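Local coordinates for competence damage-inducible protein A (PDB 5V01) that is of unknown function but belongs to the CinA family, some relatives of which deamidate nicotinamide mononucleotide, at residues A[25-30]-A[54-59]; A[31-36]-A[46-51]; A[38-43]-A[155-160]; A[97-102]-A[106-111]; A[127-132]-A[151-156]. All blocks are in the same frame, centred on the assembly; numbering follows the deposited sequence.

Contact 1 (A[25-30]-A[54-59]); sequences ALIARG and TAAFYD
L26 and I27 form two bumps on helix 15-29, and F57 and A56 fit against them. F57 CB sits in the shallow hollow of the L26 side chain, with F57 CB to L26 CB at 3.8 Å. L26 CD1 reaches one flank of the ring, 3.6 Å from F57 CD1. The two side chains cross at about a right angle. I27 works further out. Its CD1 rests in the notch between the A56 methyl, with CD1 to A56 CB at 3.8 Å, and the other flank of the ring, with CD1 to F57 CD2 at 4.1 Å. Both methyls reach the ring obliquely.

The contact joins the last turns of the helix to the approach of strand 58-64 in an alpha/beta fold. That strand is outermost within this chain, and its D59 makes backbone hydrogen bonds to the second subunit. The helix stops just beyond the contact, where G30 closes it with a Schellman motif. One face of the F57 ring takes T54 O, 3.6 Å above the plane and displaced toward the rim. L48 of helix 43-50 also packs on F57. L26 also touches W31 and L169, while I27 lies at the exposed margin and touches D53.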
# COMPACT_ATOMS: atom_id res chain seq x y z
N ALA A 25 -3.43 10.38 -18.51
CA ALA A 25 -3.18 11.80 -18.28
C ALA A 25 -1.81 12.03 -17.66
O ALA A 25 -1.08 12.94 -18.06
CB ALA A 25 -4.28 12.38 -17.42
N LEU A 26 -1.44 11.19 -16.68
CA LEU A 26 -0.10 11.27 -16.10
C LEU A 26 0.99 11.01 -17.13
O LEU A 26 1.96 11.76 -17.22
CB LEU A 26 0.05 10.31 -14.93
CG LEU A 26 -0.75 10.66 -13.68
CD1 LEU A 26 -0.73 9.44 -12.74
CD2 LEU A 26 -0.21 11.89 -12.96
N ILE A 27 0.82 9.94 -17.91
CA ILE A 27 1.82 9.55 -18.92
C ILE A 27 1.95 10.64 -19.99
O ILE A 27 3.07 10.98 -20.38
CB ILE A 27 1.49 8.17 -19.53
CG1 ILE A 27 1.69 7.08 -18.47
CG2 ILE A 27 2.37 7.86 -20.74
CD1 ILE A 27 1.05 5.78 -18.84
N ALA A 28 0.82 11.23 -20.39
CA ALA A 28 0.83 12.31 -21.39
C ALA A 28 1.65 13.52 -20.94
O ALA A 28 2.24 14.21 -21.79
CB ALA A 28 -0.58 12.72 -21.76
N ARG A 29 1.69 13.76 -19.62
CA ARG A 29 2.41 14.93 -19.08
C ARG A 29 3.79 14.61 -18.55
O ARG A 29 4.53 15.51 -18.20
CB ARG A 29 1.58 15.57 -17.97
CG ARG A 29 0.33 16.19 -18.53
CD ARG A 29 -0.64 16.59 -17.46
NE ARG A 29 -1.81 17.24 -18.06
CZ ARG A 29 -2.77 16.62 -18.74
NH1 ARG A 29 -2.76 15.29 -18.94
NH2 ARG A 29 -3.77 17.33 -19.22
N GLY A 30 4.13 13.32 -18.46
CA GLY A 30 5.39 12.88 -17.89
C GLY A 30 5.40 13.10 -16.39
O GLY A 30 6.45 13.36 -15.82
N THR A 54 1.66 0.54 -14.84
CA THR A 54 1.92 1.21 -13.57
C THR A 54 3.27 1.94 -13.52
O THR A 54 3.35 3.10 -13.15
CB THR A 54 1.89 0.20 -12.43
OG1 THR A 54 0.65 -0.47 -12.44
CG2 THR A 54 2.06 0.89 -11.09
N ALA A 55 4.32 1.26 -13.93
CA ALA A 55 5.67 1.79 -13.78
C ALA A 55 5.90 3.07 -14.58
O ALA A 55 6.81 3.82 -14.28
CB ALA A 55 6.69 0.74 -14.18
N ALA A 56 5.07 3.31 -15.59
CA ALA A 56 5.15 4.52 -16.39
C ALA A 56 4.69 5.78 -15.64
O ALA A 56 4.94 6.90 -16.11
CB ALA A 56 4.35 4.36 -17.68
N PHE A 57 4.00 5.60 -14.51
CA PHE A 57 3.48 6.76 -13.75
C PHE A 57 3.50 6.66 -12.23
O PHE A 57 3.15 7.62 -11.56
CB PHE A 57 2.06 7.11 -14.20
CG PHE A 57 1.05 6.04 -13.90
CD1 PHE A 57 0.39 6.00 -12.68
CD2 PHE A 57 0.83 5.01 -14.81
CE1 PHE A 57 -0.52 4.98 -12.42
CE2 PHE A 57 -0.07 4.01 -14.55
CZ PHE A 57 -0.73 3.98 -13.34
N TYR A 58 3.89 5.52 -11.67
CA TYR A 58 3.76 5.29 -10.22
C TYR A 58 4.78 4.28 -9.78
O TYR A 58 4.97 3.25 -10.44
CB TYR A 58 2.37 4.71 -9.93
CG TYR A 58 2.07 4.39 -8.46
CD1 TYR A 58 2.32 3.14 -7.93
CD2 TYR A 58 1.51 5.33 -7.64
CE1 TYR A 58 2.03 2.85 -6.61
CE2 TYR A 58 1.21 5.07 -6.34
CZ TYR A 58 1.47 3.83 -5.80
OH TYR A 58 1.14 3.56 -4.50
N ASP A 59 5.43 4.55 -8.67
CA ASP A 59 6.21 3.47 -8.08
C ASP A 59 6.27 3.36 -6.59
O ASP A 59 6.72 2.32 -6.15
CB ASP A 59 7.61 3.45 -8.67
CG ASP A 59 8.33 4.74 -8.46
OD1 ASP A 59 8.31 5.23 -7.33
OD2 ASP A 59 8.93 5.25 -9.43

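Contact 2 (A[31-36]-A[46-51]); sequences WRLTTA and AALCAQ
L48 meets L33 and T35 with the two methyls at its tip. Its CB leaves helix 43-50 toward the strand. CG then stands anti to the carbonyl carbon (chi1 -63°), which carries the branch point out over the sheet. The branch divides the work. CD1 is shared: it lies 3.7 Å from L33 CD2 and also 3.7 Å from T35 CG2. CD2 has one neighbour on the strand, and L48 CD2 to L33 CD2 is 3.8 Å. One L33 methyl is therefore straddled by both tips of the leucine.

The approaches differ. L33 and L48 cross at about a right angle. T35 and L48 meet tip to tip, methyl against methyl. L33 and T35 are two residues apart on strand 33-37, so they rise from the same face of the sheet. This is the first half of a beta-alpha-beta unit: strand 33-37, helix 43-50, strand 58-64. F57, just before strand 58-64, and Y58, its first residue, also touch L48.

The chemistry splits T35 in two. Its methyl goes to L48, and its OG1 hydrogen-bonds Y58 OH. No hydrogen bond crosses the contact. Helix and strand are held here by buried aliphatic carbon alone, which packs them closely but sets no directional bond between them.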
# COMPACT_ATOMS: atom_id res chain seq x y z
N TRP A 31 4.22 12.98 -15.76
CA TRP A 31 4.10 13.15 -14.30
C TRP A 31 4.01 11.82 -13.58
O TRP A 31 3.49 10.85 -14.12
CB TRP A 31 2.89 14.00 -13.93
CG TRP A 31 2.95 15.44 -14.41
CD1 TRP A 31 4.03 16.09 -14.88
CD2 TRP A 31 1.86 16.37 -14.44
NE1 TRP A 31 3.68 17.39 -15.22
CE2 TRP A 31 2.36 17.58 -14.94
CE3 TRP A 31 0.52 16.29 -14.07
CZ2 TRP A 31 1.55 18.70 -15.11
CZ3 TRP A 31 -0.28 17.41 -14.22
CH2 TRP A 31 0.24 18.60 -14.74
N ARG A 32 4.50 11.81 -12.35
CA ARG A 32 4.49 10.63 -11.51
C ARG A 32 3.71 10.92 -10.23
O ARG A 32 3.79 12.01 -9.66
CB ARG A 32 5.91 10.18 -11.19
CG ARG A 32 6.66 9.82 -12.46
CD ARG A 32 8.00 9.18 -12.18
NE ARG A 32 7.85 7.81 -11.69
CZ ARG A 32 7.56 6.75 -12.45
NH1 ARG A 32 7.37 6.85 -13.77
NH2 ARG A 32 7.48 5.55 -11.88
N LEU A 33 2.97 9.91 -9.82
CA LEU A 33 2.06 9.95 -8.68
C LEU A 33 2.61 9.07 -7.56
O LEU A 33 3.21 8.02 -7.84
CB LEU A 33 0.72 9.38 -9.15
CG LEU A 33 -0.40 9.20 -8.13
CD1 LEU A 33 -0.87 10.53 -7.55
CD2 LEU A 33 -1.56 8.45 -8.80
N THR A 34 2.34 9.44 -6.32
CA THR A 34 2.65 8.64 -5.13
C THR A 34 1.48 8.76 -4.16
O THR A 34 0.67 9.69 -4.25
CB THR A 34 3.96 9.09 -4.49
OG1 THR A 34 4.34 8.18 -3.49
CG2 THR A 34 3.88 10.45 -3.89
N THR A 35 1.37 7.79 -3.25
CA THR A 35 0.24 7.71 -2.34
C THR A 35 0.63 7.39 -0.92
O THR A 35 1.56 6.60 -0.69
CB THR A 35 -0.80 6.67 -2.81
OG1 THR A 35 -0.21 5.37 -2.89
CG2 THR A 35 -1.43 7.06 -4.11
N ALA A 36 -0.13 7.94 0.02
CA ALA A 36 0.01 7.62 1.45
C ALA A 36 -1.39 7.37 1.99
O ALA A 36 -2.28 8.21 1.86
CB ALA A 36 0.68 8.76 2.22
N ALA A 46 -3.33 -0.28 -4.62
CA ALA A 46 -3.68 -1.51 -5.33
C ALA A 46 -4.41 -1.20 -6.64
O ALA A 46 -4.18 -1.85 -7.65
CB ALA A 46 -4.50 -2.44 -4.46
N ALA A 47 -5.27 -0.19 -6.62
CA ALA A 47 -5.92 0.24 -7.84
C ALA A 47 -4.92 0.71 -8.89
O ALA A 47 -4.99 0.36 -10.08
CB ALA A 47 -6.94 1.32 -7.55
N LEU A 48 -3.99 1.53 -8.43
CA LEU A 48 -2.96 2.07 -9.34
C LEU A 48 -2.01 1.00 -9.89
O LEU A 48 -1.52 1.11 -11.03
CB LEU A 48 -2.19 3.20 -8.65
CG LEU A 48 -3.08 4.40 -8.32
CD1 LEU A 48 -2.50 5.23 -7.19
CD2 LEU A 48 -3.38 5.24 -9.55
N CYS A 49 -1.72 -0.01 -9.07
CA CYS A 49 -0.87 -1.13 -9.49
C CYS A 49 -1.61 -2.17 -10.32
O CYS A 49 -0.97 -2.92 -11.04
CB CYS A 49 -0.19 -1.76 -8.28
SG CYS A 49 1.00 -0.66 -7.47
N ALA A 50 -2.93 -2.22 -10.24
CA ALA A 50 -3.70 -3.13 -11.09
C ALA A 50 -3.70 -2.58 -12.51
O ALA A 50 -3.77 -3.31 -13.44
CB ALA A 50 -5.10 -3.29 -10.58
N GLN A 51 -3.61 -1.26 -12.64
CA GLN A 51 -3.53 -0.60 -13.95
C GLN A 51 -2.29 -1.07 -14.74
O GLN A 51 -1.22 -1.19 -14.16
CB GLN A 51 -3.42 0.91 -13.68
CG GLN A 51 -3.42 1.85 -14.84
CD GLN A 51 -4.55 1.62 -15.79
OE1 GLN A 51 -5.71 1.42 -15.38
NE2 GLN A 51 -4.23 1.60 -17.08

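Contact 3 (A[38-43]-A[155-160]); sequences SCTGGN and AKAVRY
The amide of N43 is carried on a CB that touches V158, and it turns back onto its own loop. ND2 gives a hydrogen bond to T40 O, 2.9 Å long. The bond is somewhat bent, with an angle of 141° at the hydrogen, and T40 O lies 23° out of the amide plane. The same oxygen also accepts N43 N at 3.0 Å. The two donors reach it from opposite faces of the carbonyl plane, so T40 O is gripped twice and the amide is tied down. The other flat group, the Y160 ring, takes no part in the contact and meets F131 edge-to-face.

The contact is mainly carbon on carbon, without a hydrogen bond across it. V158 CG2 presses on N43 CB at 3.8 Å and lies 4.1 Å from T40 CB. T40 CG2 reaches A157 CB at 3.8 Å. T40 OG1 sits between the backbone N and the carbonyl carbon (chi1 57°), which leaves CG2 facing A157. OG1 bonds E37 OE1. A46 of the second subunit packs on N43.

Two overlapping beta turns shape the loop, a type I turn from S38 to G41 and a type I' turn from T40 to N43. G42 is the N-cap of helix 43-50. This is a glycine-rich strand-loop-helix connection at the C-terminal end of a parallel strand, the edge where alpha/beta folds commonly place their sites.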
# COMPACT_ATOMS: atom_id res chain seq x y z
N SER A 38 -3.99 5.42 5.15
CA SER A 38 -4.18 4.89 6.49
C SER A 38 -5.40 3.94 6.43
O SER A 38 -5.24 2.77 6.09
CB SER A 38 -4.28 6.05 7.47
OG SER A 38 -4.40 5.60 8.80
N CYS A 39 -6.61 4.46 6.65
CA CYS A 39 -7.82 3.65 6.67
C CYS A 39 -8.08 2.87 5.39
O CYS A 39 -8.65 1.77 5.44
CB CYS A 39 -9.06 4.50 7.00
SG CYS A 39 -9.49 5.78 5.80
N THR A 40 -7.69 3.41 4.23
CA THR A 40 -7.92 2.71 2.98
C THR A 40 -6.96 1.52 2.76
O THR A 40 -7.15 0.75 1.82
CB THR A 40 -7.94 3.65 1.74
OG1 THR A 40 -6.73 4.38 1.64
CG2 THR A 40 -9.13 4.61 1.78
N GLY A 41 -5.92 1.42 3.60
CA GLY A 41 -5.24 0.14 3.79
C GLY A 41 -4.30 -0.33 2.70
O GLY A 41 -3.79 -1.45 2.80
N GLY A 42 -4.06 0.49 1.67
CA GLY A 42 -3.33 0.03 0.49
C GLY A 42 -4.21 -0.21 -0.72
O GLY A 42 -3.70 -0.51 -1.79
N ASN A 43 -5.53 -0.07 -0.57
CA ASN A 43 -6.44 -0.25 -1.71
C ASN A 43 -6.28 0.82 -2.78
O ASN A 43 -6.55 0.58 -3.96
CB ASN A 43 -7.88 -0.34 -1.24
CG ASN A 43 -8.17 -1.63 -0.55
OD1 ASN A 43 -8.16 -2.67 -1.19
ND2 ASN A 43 -8.39 -1.59 0.76
N ALA A 155 -13.91 1.52 -0.29
CA ALA A 155 -14.04 1.47 -1.75
C ALA A 155 -14.48 2.85 -2.29
O ALA A 155 -13.96 3.34 -3.29
CB ALA A 155 -15.02 0.39 -2.18
N LYS A 156 -15.43 3.48 -1.59
CA LYS A 156 -15.88 4.82 -1.98
C LYS A 156 -14.77 5.86 -1.91
O LYS A 156 -14.67 6.75 -2.75
CB LYS A 156 -17.05 5.26 -1.11
CG LYS A 156 -18.36 4.54 -1.43
CD LYS A 156 -19.44 4.93 -0.44
CE LYS A 156 -20.80 4.36 -0.83
NZ LYS A 156 -21.84 4.72 0.16
N ALA A 157 -13.95 5.76 -0.87
CA ALA A 157 -12.88 6.72 -0.67
C ALA A 157 -11.80 6.58 -1.74
O ALA A 157 -11.30 7.55 -2.27
CB ALA A 157 -12.27 6.55 0.71
N VAL A 158 -11.46 5.34 -2.08
CA VAL A 158 -10.51 5.10 -3.16
C VAL A 158 -11.04 5.67 -4.49
O VAL A 158 -10.33 6.37 -5.21
CB VAL A 158 -10.21 3.58 -3.31
CG1 VAL A 158 -9.46 3.30 -4.61
CG2 VAL A 158 -9.41 3.08 -2.09
N ARG A 159 -12.31 5.38 -4.79
CA ARG A 159 -12.93 5.87 -6.03
C ARG A 159 -12.94 7.41 -6.05
O ARG A 159 -12.63 8.03 -7.07
CB ARG A 159 -14.34 5.30 -6.16
CG ARG A 159 -14.85 5.06 -7.57
CD ARG A 159 -16.23 4.44 -7.48
NE ARG A 159 -17.10 5.25 -6.62
CZ ARG A 159 -18.15 4.80 -5.95
NH1 ARG A 159 -18.51 3.52 -6.04
NH2 ARG A 159 -18.86 5.63 -5.20
N TYR A 160 -13.28 8.02 -4.92
CA TYR A 160 -13.33 9.49 -4.84
C TYR A 160 -11.95 10.09 -5.06
O TYR A 160 -11.79 11.07 -5.78
CB TYR A 160 -13.89 9.93 -3.49
CG TYR A 160 -14.07 11.42 -3.40
CD1 TYR A 160 -15.15 12.02 -4.02
CD2 TYR A 160 -13.13 12.24 -2.78
CE1 TYR A 160 -15.32 13.38 -3.99
CE2 TYR A 160 -13.30 13.61 -2.76
CZ TYR A 160 -14.40 14.16 -3.38
OH TYR A 160 -14.60 15.52 -3.38

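Contact 4 (A[97-102]-A[106-111]); sequences SGILAL and DIAIAV
I99 and L100 share one small target, the methyl of A108. I99 reaches it with its short branch: I99 CG2 lies 3.7 Å from A108 CB. The conformation of I99 separates its two branches. CG1 extends opposite the backbone N (chi1 -164°), and CG2 falls between N and the carbonyl carbon. CG2 therefore faces A108, while the long branch runs away along the sheet to T34 and A36.

L100 approaches from the next position on the helix. Its CB does not point straight at the strand, but the chain then bends inward. With CG trans to N (chi1 -168°), CD1 is laid over the strand backbone. It lies 3.7 Å from D106 C and 3.7 Å from A108 N, so it rests on the peptides on both sides of I107. L100 CD1 is also 3.8 Å from A108 CB. L100 CB adds a third carbon near that methyl, 3.9 Å from A108 CB. The alanine methyl thus lies against both side chains. Its small size is consistent with the close approach of the segment axes, 7.6 Å.

I107 and I109 point to the other face of the sheet, where they meet L165 of helix 150-169. D106, just before the strand, uses its carboxylate on R32 N and in a salt bridge with R136. Helix 89-103 and strand 107-113 run roughly antiparallel, at 142°. A short turn links them, as in the helix-to-strand step of an alpha/beta sandwich with helices on both faces of its sheet.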
# COMPACT_ATOMS: atom_id res chain seq x y z
N SER A 97 2.87 15.83 1.97
CA SER A 97 4.21 16.39 1.83
C SER A 97 5.30 15.35 2.08
O SER A 97 6.31 15.31 1.34
CB SER A 97 4.40 17.58 2.78
OG SER A 97 3.51 18.61 2.47
N GLY A 98 5.10 14.53 3.10
CA GLY A 98 6.09 13.52 3.43
C GLY A 98 6.26 12.50 2.33
O GLY A 98 7.39 12.15 1.98
N ILE A 99 5.16 12.04 1.75
CA ILE A 99 5.27 11.05 0.67
C ILE A 99 5.74 11.65 -0.64
O ILE A 99 6.51 11.03 -1.38
CB ILE A 99 3.97 10.23 0.54
CG1 ILE A 99 4.19 8.95 -0.30
CG2 ILE A 99 2.82 11.03 -0.06
CD1 ILE A 99 5.28 8.01 0.18
N LEU A 100 5.35 12.91 -0.91
CA LEU A 100 5.86 13.58 -2.11
C LEU A 100 7.39 13.62 -2.06
O LEU A 100 8.05 13.32 -3.05
CB LEU A 100 5.29 15.00 -2.23
CG LEU A 100 5.51 15.71 -3.55
CD1 LEU A 100 4.53 15.22 -4.59
CD2 LEU A 100 5.38 17.22 -3.37
N ALA A 101 7.94 14.00 -0.89
CA ALA A 101 9.39 14.09 -0.69
C ALA A 101 10.06 12.72 -0.80
O ALA A 101 11.08 12.59 -1.47
CB ALA A 101 9.71 14.74 0.65
N LEU A 102 9.51 11.71 -0.12
CA LEU A 102 10.10 10.38 -0.15
C LEU A 102 10.16 9.83 -1.57
O LEU A 102 11.20 9.29 -1.99
CB LEU A 102 9.32 9.46 0.77
CG LEU A 102 9.77 7.99 0.85
CD1 LEU A 102 11.20 7.84 1.36
CD2 LEU A 102 8.86 7.16 1.74
N ASP A 106 5.66 14.01 -8.61
CA ASP A 106 5.03 15.29 -8.96
C ASP A 106 3.71 15.52 -8.20
O ASP A 106 3.35 16.67 -7.89
CB ASP A 106 4.75 15.32 -10.45
CG ASP A 106 6.00 15.14 -11.27
OD1 ASP A 106 6.75 16.13 -11.35
OD2 ASP A 106 6.22 14.04 -11.84
N ILE A 107 2.98 14.43 -7.96
CA ILE A 107 1.68 14.48 -7.31
C ILE A 107 1.62 13.45 -6.20
O ILE A 107 2.02 12.31 -6.41
CB ILE A 107 0.52 14.23 -8.30
CG1 ILE A 107 0.52 15.31 -9.40
CG2 ILE A 107 -0.83 14.21 -7.57
CD1 ILE A 107 -0.14 14.89 -10.68
N ALA A 108 1.11 13.85 -5.04
CA ALA A 108 0.89 12.95 -3.90
C ALA A 108 -0.57 13.03 -3.49
O ALA A 108 -1.15 14.12 -3.42
CB ALA A 108 1.80 13.32 -2.72
N ILE A 109 -1.16 11.88 -3.23
CA ILE A 109 -2.47 11.79 -2.58
C ILE A 109 -2.27 11.20 -1.21
O ILE A 109 -1.60 10.16 -1.08
CB ILE A 109 -3.47 10.96 -3.37
CG1 ILE A 109 -3.67 11.57 -4.76
CG2 ILE A 109 -4.76 10.85 -2.61
CD1 ILE A 109 -4.53 10.76 -5.69
N ALA A 110 -2.85 11.85 -0.20
CA ALA A 110 -2.97 11.27 1.14
C ALA A 110 -4.44 11.15 1.50
O ALA A 110 -5.21 12.03 1.19
CB ALA A 110 -2.23 12.09 2.18
N VAL A 111 -4.77 10.07 2.19
CA VAL A 111 -6.14 9.77 2.61
C VAL A 111 -6.07 9.30 4.06
O VAL A 111 -5.32 8.41 4.38
CB VAL A 111 -6.78 8.68 1.74
CG1 VAL A 111 -8.23 8.46 2.13
CG2 VAL A 111 -6.68 9.01 0.26

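Contact 5 (A[127-132]-A[151-156]); sequences GTVWFA and ETVVAK
G127 opens the contact with its backbone: its CA lies 4.2 Å from V153 CG2. Its phi of 100° puts it in a backbone region suited to glycine. Its backbone bonds go to Y114 and F146, so it is fixed from two directions where the strand begins. T128 turns from the helix, and its OG1 bonds back to P125 O.

V129 comes next and points at the helix. V129 CG2 meets V153 CG1 at 4.1 Å. The two valines slide past each other in opposite directions, branch beside branch. V153 has CG1 opposite its backbone N (chi1 170°). This turns CG1 to V129 and CG2 to the glycine. Both are ordinary van der Waals distances; the contact is small and involves few atoms.

Strand 128-135 lies antiparallel between strands 107-113 and 138-145 in the mixed five-stranded sheet. Helix 150-169 lies across the face that V129 presents. V111 of the neighbouring strand packs on V129 from the side, and F146 lies against V129 as well.

W130 goes to the opposite face, where E89 and V92 of helix 89-103 receive it. F131 returns to the V129 side but makes no contact with 151-156; it packs on M144, F146 and V111. A132 is again on the far face and touches V92 and S96.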
# COMPACT_ATOMS: atom_id res chain seq x y z
N GLY A 127 -17.10 7.06 8.86
CA GLY A 127 -17.33 7.43 7.48
C GLY A 127 -16.66 8.74 7.07
O GLY A 127 -16.61 9.05 5.88
N THR A 128 -16.15 9.49 8.03
CA THR A 128 -15.46 10.74 7.75
C THR A 128 -14.06 10.47 7.22
O THR A 128 -13.27 9.78 7.87
CB THR A 128 -15.32 11.60 9.00
OG1 THR A 128 -16.60 11.82 9.60
CG2 THR A 128 -14.67 12.95 8.65
N VAL A 129 -13.75 11.02 6.05
CA VAL A 129 -12.46 10.80 5.40
C VAL A 129 -11.91 12.12 4.87
O VAL A 129 -12.64 12.86 4.18
CB VAL A 129 -12.55 9.78 4.25
CG1 VAL A 129 -11.16 9.52 3.66
CG2 VAL A 129 -13.21 8.48 4.70
N TRP A 130 -10.67 12.43 5.22
CA TRP A 130 -9.93 13.56 4.69
C TRP A 130 -9.01 13.14 3.54
O TRP A 130 -8.38 12.08 3.60
CB TRP A 130 -9.10 14.26 5.78
CG TRP A 130 -9.86 15.27 6.60
CD1 TRP A 130 -10.42 15.08 7.83
CD2 TRP A 130 -10.11 16.62 6.24
NE1 TRP A 130 -11.03 16.23 8.26
CE2 TRP A 130 -10.84 17.21 7.31
CE3 TRP A 130 -9.77 17.41 5.14
CZ2 TRP A 130 -11.25 18.55 7.30
CZ3 TRP A 130 -10.20 18.74 5.13
CH2 TRP A 130 -10.92 19.29 6.20
N PHE A 131 -8.94 14.00 2.54
CA PHE A 131 -8.14 13.82 1.35
C PHE A 131 -7.23 15.01 1.17
O PHE A 131 -7.68 16.15 1.42
CB PHE A 131 -9.05 13.74 0.11
CG PHE A 131 -9.99 12.57 0.11
CD1 PHE A 131 -11.18 12.64 0.80
CD2 PHE A 131 -9.65 11.38 -0.55
CE1 PHE A 131 -12.04 11.55 0.83
CE2 PHE A 131 -10.51 10.30 -0.52
CZ PHE A 131 -11.71 10.38 0.15
N ALA A 132 -6.02 14.77 0.68
CA ALA A 132 -5.12 15.81 0.18
C ALA A 132 -4.59 15.42 -1.19
O ALA A 132 -4.19 14.26 -1.37
CB ALA A 132 -3.97 16.04 1.12
N GLU A 151 -15.81 -1.72 4.61
CA GLU A 151 -15.40 -2.14 3.26
C GLU A 151 -15.94 -1.17 2.21
O GLU A 151 -15.22 -0.79 1.30
CB GLU A 151 -15.90 -3.57 2.97
CG GLU A 151 -15.53 -4.11 1.59
CD GLU A 151 -16.05 -5.52 1.36
OE1 GLU A 151 -16.63 -6.13 2.29
OE2 GLU A 151 -15.88 -6.03 0.23
N THR A 152 -17.20 -0.78 2.37
CA THR A 152 -17.86 0.17 1.46
C THR A 152 -17.24 1.57 1.52
O THR A 152 -16.96 2.19 0.47
CB THR A 152 -19.38 0.22 1.76
OG1 THR A 152 -19.94 -1.07 1.50
CG2 THR A 152 -20.08 1.26 0.93
N VAL A 153 -17.01 2.07 2.73
CA VAL A 153 -16.38 3.37 2.91
C VAL A 153 -15.00 3.37 2.22
O VAL A 153 -14.65 4.32 1.51
CB VAL A 153 -16.26 3.81 4.40
CG1 VAL A 153 -15.39 5.05 4.56
CG2 VAL A 153 -17.64 4.06 5.01
N VAL A 154 -14.22 2.32 2.44
CA VAL A 154 -12.91 2.25 1.82
C VAL A 154 -13.01 2.31 0.29
O VAL A 154 -12.27 3.05 -0.37
CB VAL A 154 -12.14 0.99 2.31
CG1 VAL A 154 -10.92 0.70 1.45
CG2 VAL A 154 -11.74 1.14 3.78
N ALA A 155 -13.91 1.52 -0.29
CA ALA A 155 -14.04 1.47 -1.75
C ALA A 155 -14.48 2.85 -2.29
O ALA A 155 -13.96 3.34 -3.29
CB ALA A 155 -15.02 0.39 -2.18
N LYS A 156 -15.43 3.48 -1.59
CA LYS A 156 -15.88 4.82 -1.98
C LYS A 156 -14.77 5.86 -1.91
O LYS A 156 -14.67 6.75 -2.75
CB LYS A 156 -17.05 5.26 -1.11
CG LYS A 156 -18.36 4.54 -1.43
CD LYS A 156 -19.44 4.93 -0.44
CE LYS A 156 -20.80 4.36 -0.83
NZ LYS A 156 -21.84 4.72 0.16

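Overall arrangement
The five contacts spread over one mixed sheet with helices on both faces. Along the chain, contact 2 is nested inside contact 1, and their centres are 9 Å apart. Strands 58-64 and 33-37 are neighbours there, and the D59-R32 salt bridge joins the two contacts. Contact 4 follows on strand 107-113, next to 33-37, with its helix on the opposite face. Contact 5 lies on strand 128-135, about 24 Å from contact 1 between centres. Contacts 3 and 5 share helix 150-169, with centres about 6 Å apart. Contact 3 ties an early loop to the last helix, so loop, helix and sheet form one alpha/beta domain. Contacts 1, 2 and 3 also touch the second subunit.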